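Local coordinates for conserved hypothetical protein BT1257 (Bacteroides thetaiotaomicron, PDB 2FG1), which is of unknown function but belongs to the macro domain family and may remove ADP-ribose from modified thymidines in DNA, at residues A[6-12]-A[153-158]; A[104-110]-A[141-146]. One frame throughout, in Å; residues are numbered along the deposited sequence.

Contact 1 (A[6-12]-A[153-158]); sequences ILYIKGD and VTVYDL
Leu7 to Lys10 pair in parallel with Thr154 to Asp157, and five backbone hydrogen bonds of alternating direction join the two segments, the last from Gly11 just past the strand. Leu7 N gives its hydrogen to Val153 O at 2.9 Å, and Val155 N answers to Leu7 O. Ile9 repeats the pattern, its N meeting Val155 O and its O taking Asp157 N at 2.8 Å. Gly11 N closes the series on Asp157 O at 3.0 Å; at the backbone angles of Gly11 (phi 145°, psi -161°) a beta carbon would press against the preceding carbonyl O, so glycine suits the place.

On one face of the sheet the Tyr8 side chain lies beside Val155, CD1 to CB 3.6 Å. On the opposite face of the sheet, Ile9 CG1 stands between its backbone N and carbonyl carbon (chi1 60°), which brings CD1 to 3.6 Å from Tyr156 CE1 and also against Thr154 CG2. Both phenols bond beyond the pair: Tyr8 OH with Glu139 and Trp135, Tyr156 OH with His122 and Ile17 N. Asp157 OD1 forms a salt bridge with Arg125, and Asp12 OD1 a hydrogen bond with Thr14 OG1. Strand 7-10 is an outermost strand of the sheet; strand 153-157 separates it from strand 120-123, while helix 135-147 packs on Ile6 and Val153.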
loop_
_atom_site.group_PDB
_atom_site.type_symbol
_atom_site.label_atom_id
_atom_site.label_comp_id
_atom_site.label_asym_id
_atom_site.label_seq_id
_atom_site.Cartn_x
_atom_site.Cartn_y
_atom_site.Cartn_z
ATOM N N ILE A 6 14.403 1.282 -6.600
ATOM C CA ILE A 6 13.086 0.747 -6.961
ATOM C C ILE A 6 13.188 -0.019 -8.272
ATOM O O ILE A 6 13.821 0.439 -9.218
ATOM C CB ILE A 6 12.015 1.854 -7.095
ATOM C CG1 ILE A 6 11.813 2.572 -5.770
ATOM C CG2 ILE A 6 10.669 1.288 -7.602
ATOM C CD1 ILE A 6 10.993 3.851 -5.897
ATOM N N LEU A 7 12.578 -1.193 -8.309
ATOM C CA LEU A 7 12.476 -1.987 -9.521
ATOM C C LEU A 7 11.090 -1.783 -10.129
ATOM O O LEU A 7 10.095 -1.927 -9.434
ATOM C CB LEU A 7 12.674 -3.464 -9.193
ATOM C CG LEU A 7 12.428 -4.457 -10.326
ATOM C CD1 LEU A 7 13.478 -4.297 -11.418
ATOM C CD2 LEU A 7 12.380 -5.877 -9.800
ATOM N N TYR A 8 11.044 -1.450 -11.422
ATOM C CA TYR A 8 9.776 -1.344 -12.152
ATOM C C TYR A 8 9.702 -2.460 -13.167
ATOM O O TYR A 8 10.619 -2.623 -13.976
ATOM C CB TYR A 8 9.670 -0.007 -12.891
ATOM C CG TYR A 8 9.639 1.192 -11.991
ATOM C CD1 TYR A 8 8.431 1.686 -11.499
ATOM C CD2 TYR A 8 10.822 1.859 -11.653
ATOM C CE1 TYR A 8 8.398 2.799 -10.680
ATOM C CE2 TYR A 8 10.801 2.984 -10.828
ATOM C CZ TYR A 8 9.587 3.442 -10.359
ATOM O OH TYR A 8 9.528 4.540 -9.537
ATOM N N ILE A 9 8.607 -3.219 -13.133
ATOM C CA ILE A 9 8.397 -4.304 -14.078
ATOM C C ILE A 9 6.949 -4.317 -14.534
ATOM O O ILE A 9 6.092 -3.701 -13.904
ATOM C CB ILE A 9 8.753 -5.702 -13.478
ATOM C CG1 ILE A 9 7.896 -6.013 -12.238
ATOM C CG2 ILE A 9 10.263 -5.836 -13.190
ATOM C CD1 ILE A 9 8.066 -7.447 -11.742
ATOM N N LYS A 10 6.696 -5.034 -15.624
ATOM C CA LYS A 10 5.338 -5.346 -16.045
ATOM C C LYS A 10 4.772 -6.411 -15.122
ATOM O O LYS A 10 5.477 -7.353 -14.740
ATOM C CB LYS A 10 5.327 -5.932 -17.464
ATOM C CG LYS A 10 5.932 -5.053 -18.533
ATOM C CD LYS A 10 5.871 -5.712 -19.920
ATOM C CE LYS A 10 6.609 -7.057 -20.036
ATOM N NZ LYS A 10 8.036 -6.977 -19.648
ATOM N N GLY A 11 3.495 -6.304 -14.815
ATOM C CA GLY A 11 2.843 -7.384 -14.108
ATOM C C GLY A 11 1.796 -6.923 -13.136
ATOM O O GLY A 11 1.339 -5.788 -13.172
ATOM N N ASP A 12 1.475 -7.814 -12.215
ATOM C CA ASP A 12 0.356 -7.671 -11.310
ATOM C C ASP A 12 0.946 -7.850 -9.917
ATOM O O ASP A 12 1.505 -8.912 -9.630
ATOM C CB ASP A 12 -0.612 -8.804 -11.665
ATOM C CG ASP A 12 -1.816 -8.908 -10.750
ATOM O OD1 ASP A 12 -1.929 -8.204 -9.723
ATOM O OD2 ASP A 12 -2.678 -9.747 -11.100
ATOM N N VAL A 153 12.024 -2.914 -3.215
ATOM C CA VAL A 153 10.690 -2.478 -3.632
ATOM C C VAL A 153 10.519 -2.755 -5.108
ATOM O O VAL A 153 11.357 -2.338 -5.901
ATOM C CB VAL A 153 10.474 -0.962 -3.391
ATOM C CG1 VAL A 153 9.097 -0.526 -3.880
ATOM C CG2 VAL A 153 10.643 -0.608 -1.916
ATOM N N THR A 154 9.436 -3.449 -5.452
ATOM C CA THR A 154 9.054 -3.699 -6.838
ATOM C C THR A 154 7.707 -3.050 -7.114
ATOM O O THR A 154 6.751 -3.263 -6.360
ATOM C CB THR A 154 8.989 -5.216 -7.133
ATOM O OG1 THR A 154 10.252 -5.807 -6.785
ATOM C CG2 THR A 154 8.736 -5.493 -8.614
ATOM N N VAL A 155 7.668 -2.241 -8.175
ATOM C CA VAL A 155 6.448 -1.573 -8.633
ATOM C C VAL A 155 6.017 -2.275 -9.913
ATOM O O VAL A 155 6.831 -2.477 -10.823
ATOM C CB VAL A 155 6.676 -0.054 -8.881
ATOM C CG1 VAL A 155 5.429 0.598 -9.470
ATOM C CG2 VAL A 155 7.061 0.658 -7.580
ATOM N N TYR A 156 4.732 -2.635 -9.956
ATOM C CA TYR A 156 4.164 -3.440 -11.028
ATOM C C TYR A 156 3.304 -2.569 -11.924
ATOM O O TYR A 156 2.317 -1.999 -11.459
ATOM C CB TYR A 156 3.323 -4.591 -10.436
ATOM C CG TYR A 156 4.157 -5.582 -9.659
ATOM C CD1 TYR A 156 4.479 -6.812 -10.210
ATOM C CD2 TYR A 156 4.641 -5.278 -8.389
ATOM C CE1 TYR A 156 5.261 -7.721 -9.514
ATOM C CE2 TYR A 156 5.440 -6.175 -7.687
ATOM C CZ TYR A 156 5.735 -7.397 -8.260
ATOM O OH TYR A 156 6.527 -8.296 -7.586
ATOM N N ASP A 157 3.695 -2.458 -13.192
ATOM C CA ASP A 157 2.984 -1.660 -14.185
ATOM C C ASP A 157 1.966 -2.552 -14.889
ATOM O O ASP A 157 2.317 -3.616 -15.419
ATOM C CB ASP A 157 3.953 -1.100 -15.246
ATOM C CG ASP A 157 4.900 -0.023 -14.713
ATOM O OD1 ASP A 157 4.736 0.470 -13.578
ATOM O OD2 ASP A 157 5.834 0.321 -15.468
ATOM N N LEU A 158 0.720 -2.085 -14.925
ATOM C CA LEU A 158 -0.425 -2.835 -15.463
ATOM C C LEU A 158 -1.648 -1.967 -15.230
ATOM O O LEU A 158 -1.880 -1.538 -14.093
ATOM C CB LEU A 158 -0.619 -4.172 -14.726
ATOM C CG LEU A 158 -1.754 -5.129 -15.119
ATOM C CD1 LEU A 158 -1.255 -6.199 -16.079
ATOM C CD2 LEU A 158 -2.339 -5.773 -13.863
#

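Contact 2 (A[104-110]-A[141-146]); sequences RQCLKEV and IIKEEL
Segments 104-110 and 141-146, parts of helices 100-117 and 135-147, run roughly side by side in the same direction, their axes 9.3 Å apart at closest and inclined at 32°; the CA atoms of Arg104 and Ile141, and of Lys108 and Glu145, lie nearest each other. Leu107 fills the seam as a knob in a hole formed by Ile141, Ile142, Glu145 and Leu146. Its two methyls divide the work: CD1 touches Ile141 CG2 at 3.9 Å and reaches Ile142 CG1, while CD2 meets Leu146 CD1 at 4.0 Å. The forked leucine end thus meets isoleucines with one methyl and Leu146 with the other, and Val110 CG1 continues the apolar seam against Leu146.

Bordering this seam is a salt-bridge network. Arg104 sets out with CG opposite its backbone N and bends at chi3, laying one guanidinium face over Ile141 CG2. NH1 and NH2 both grip Glu144 OE1, the latter at 2.8 Å, with the two planes only 25° apart. NH1 also reaches Glu145 OE2 on its anti side at 2.9 Å; there the planes stand 70° apart. Lys108 NZ approaches the same oxygen at 2.9 Å from the opposite face of the carboxylate. Two cationic donors would probably keep Glu145 ionised, and Lys149 binds its OE1. Apolar knob-into-hole packing bordered by charged pairs joins neighbouring helices on one side of the sheet in this alpha/beta macro domain.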
loop_
_atom_site.group_PDB
_atom_site.type_symbol
_atom_site.label_atom_id
_atom_site.label_comp_id
_atom_site.label_asym_id
_atom_site.label_seq_id
_atom_site.Cartn_x
_atom_site.Cartn_y
_atom_site.Cartn_z
ATOM N N ARG A 104 3.262 8.530 3.869
ATOM C CA ARG A 104 4.589 8.445 4.483
ATOM C C ARG A 104 4.517 7.782 5.861
ATOM O O ARG A 104 5.325 6.893 6.162
ATOM C CB ARG A 104 5.250 9.809 4.578
ATOM C CG ARG A 104 6.617 9.691 5.238
ATOM C CD ARG A 104 7.285 11.014 5.437
ATOM N NE ARG A 104 7.625 11.698 4.193
ATOM C CZ ARG A 104 8.740 11.476 3.502
ATOM N NH1 ARG A 104 9.602 10.520 3.876
ATOM N NH2 ARG A 104 8.985 12.182 2.405
ATOM N N GLN A 105 3.545 8.182 6.675
ATOM C CA GLN A 105 3.374 7.569 7.999
ATOM C C GLN A 105 3.096 6.073 7.867
ATOM O O GLN A 105 3.666 5.257 8.603
ATOM C CB GLN A 105 2.276 8.273 8.798
ATOM C CG GLN A 105 2.086 7.702 10.208
ATOM C CD GLN A 105 1.134 8.499 11.071
ATOM O OE1 GLN A 105 0.197 9.136 10.585
ATOM N NE2 GLN A 105 1.386 8.485 12.378
ATOM N N CYS A 106 2.249 5.705 6.912
ATOM C CA CYS A 106 1.996 4.294 6.653
ATOM C C CYS A 106 3.282 3.563 6.297
ATOM O O CYS A 106 3.545 2.468 6.799
ATOM C CB CYS A 106 1.019 4.130 5.489
ATOM S SG CYS A 106 -0.667 4.731 5.757
ATOM N N LEU A 107 4.092 4.167 5.424
ATOM C CA LEU A 107 5.319 3.538 4.977
ATOM C C LEU A 107 6.354 3.420 6.094
ATOM O O LEU A 107 7.141 2.473 6.079
ATOM C CB LEU A 107 5.890 4.237 3.740
ATOM C CG LEU A 107 5.060 4.015 2.458
ATOM C CD1 LEU A 107 5.527 4.953 1.337
ATOM C CD2 LEU A 107 5.109 2.566 2.000
ATOM N N LYS A 108 6.334 4.336 7.064
ATOM C CA LYS A 108 7.194 4.181 8.244
ATOM C C LYS A 108 6.845 2.880 8.987
ATOM O O LYS A 108 7.735 2.157 9.457
ATOM C CB LYS A 108 7.046 5.373 9.193
ATOM C CG LYS A 108 7.837 6.626 8.804
ATOM C CD LYS A 108 7.785 7.677 9.914
ATOM C CE LYS A 108 8.755 8.826 9.693
ATOM N NZ LYS A 108 8.566 9.519 8.403
ATOM N N GLU A 109 5.551 2.590 9.096
ATOM C CA GLU A 109 5.128 1.360 9.775
ATOM C C GLU A 109 5.462 0.124 8.931
ATOM O O GLU A 109 5.907 -0.907 9.468
ATOM C CB GLU A 109 3.644 1.411 10.165
ATOM C CG GLU A 109 3.229 0.250 11.078
ATOM C CD GLU A 109 1.805 0.342 11.579
ATOM O OE1 GLU A 109 1.203 1.432 11.519
ATOM O OE2 GLU A 109 1.283 -0.688 12.063
ATOM N N VAL A 110 5.281 0.224 7.614
ATOM C CA VAL A 110 5.685 -0.850 6.717
ATOM C C VAL A 110 7.194 -1.102 6.815
ATOM O O VAL A 110 7.634 -2.255 6.780
ATOM C CB VAL A 110 5.263 -0.555 5.265
ATOM C CG1 VAL A 110 5.868 -1.564 4.293
ATOM C CG2 VAL A 110 3.726 -0.554 5.169
ATOM N N ILE A 141 8.993 9.556 -1.689
ATOM C CA ILE A 141 8.624 9.060 -0.364
ATOM C C ILE A 141 9.006 7.586 -0.198
ATOM O O ILE A 141 9.564 7.188 0.842
ATOM C CB ILE A 141 7.121 9.261 -0.087
ATOM C CG1 ILE A 141 6.758 10.753 -0.155
ATOM C CG2 ILE A 141 6.738 8.672 1.274
ATOM C CD1 ILE A 141 5.242 11.021 -0.165
ATOM N N ILE A 142 8.725 6.775 -1.216
ATOM C CA ILE A 142 9.064 5.360 -1.210
ATOM C C ILE A 142 10.582 5.152 -1.123
ATOM O O ILE A 142 11.054 4.289 -0.358
ATOM C CB ILE A 142 8.473 4.679 -2.458
ATOM C CG1 ILE A 142 6.938 4.668 -2.382
ATOM C CG2 ILE A 142 9.019 3.255 -2.607
ATOM C CD1 ILE A 142 6.243 4.472 -3.730
ATOM N N LYS A 143 11.349 5.928 -1.883
ATOM C CA LYS A 143 12.805 5.842 -1.824
ATOM C C LYS A 143 13.269 6.098 -0.395
ATOM O O LYS A 143 14.067 5.335 0.156
ATOM C CB LYS A 143 13.445 6.862 -2.763
ATOM C CG LYS A 143 13.417 6.506 -4.235
ATOM C CD LYS A 143 13.981 7.661 -5.052
ATOM C CE LYS A 143 13.888 7.379 -6.537
ATOM N NZ LYS A 143 14.539 8.455 -7.337
ATOM N N GLU A 144 12.780 7.178 0.205
ATOM C CA GLU A 144 13.231 7.571 1.526
ATOM C C GLU A 144 12.848 6.557 2.597
ATOM O O GLU A 144 13.669 6.229 3.460
ATOM C CB GLU A 144 12.660 8.935 1.873
ATOM C CG GLU A 144 13.218 10.033 1.003
ATOM C CD GLU A 144 12.483 11.335 1.182
ATOM O OE1 GLU A 144 11.651 11.450 2.103
ATOM O OE2 GLU A 144 12.748 12.261 0.392
ATOM N N GLU A 145 11.610 6.082 2.566
ATOM C CA GLU A 145 11.112 5.255 3.666
ATOM C C GLU A 145 11.475 3.785 3.555
ATOM O O GLU A 145 11.470 3.097 4.572
ATOM C CB GLU A 145 9.597 5.418 3.844
ATOM C CG GLU A 145 9.157 6.816 4.276
ATOM C CD GLU A 145 9.704 7.254 5.632
ATOM O OE1 GLU A 145 10.257 6.414 6.382
ATOM O OE2 GLU A 145 9.585 8.447 5.964
ATOM N N LEU A 146 11.762 3.295 2.349
ATOM C CA LEU A 146 12.029 1.862 2.147
ATOM C C LEU A 146 13.395 1.586 1.536
ATOM O O LEU A 146 14.225 0.894 2.131
ATOM C CB LEU A 146 10.915 1.198 1.316
ATOM C CG LEU A 146 9.511 1.254 1.927
ATOM C CD1 LEU A 146 8.480 0.728 0.948
ATOM C CD2 LEU A 146 9.428 0.502 3.269
#

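Overall arrangement
Contact 1 and contact 2 have centres about 17 Å apart, yet they meet in one layer of packing. Val153 CG2 lies 3.7 Å from Leu146 CB, and Ile6 CD1 lies 3.9 Å from Ile142 CG2, so helix 135-147 touches the paired strands as well as helix 100-117. A short connection leads from this helix to strand 153-157, the next element in the chain, and contact 2 is nested within the long loop that contact 1 closes. Contact 1 brings segments near the two ends of the chain together at an edge of the sheet; contact 2 joins two helices covering the sheet. Met123 on strand 120-123 touches Val153, Val155 and Ile142, linking the contacts further.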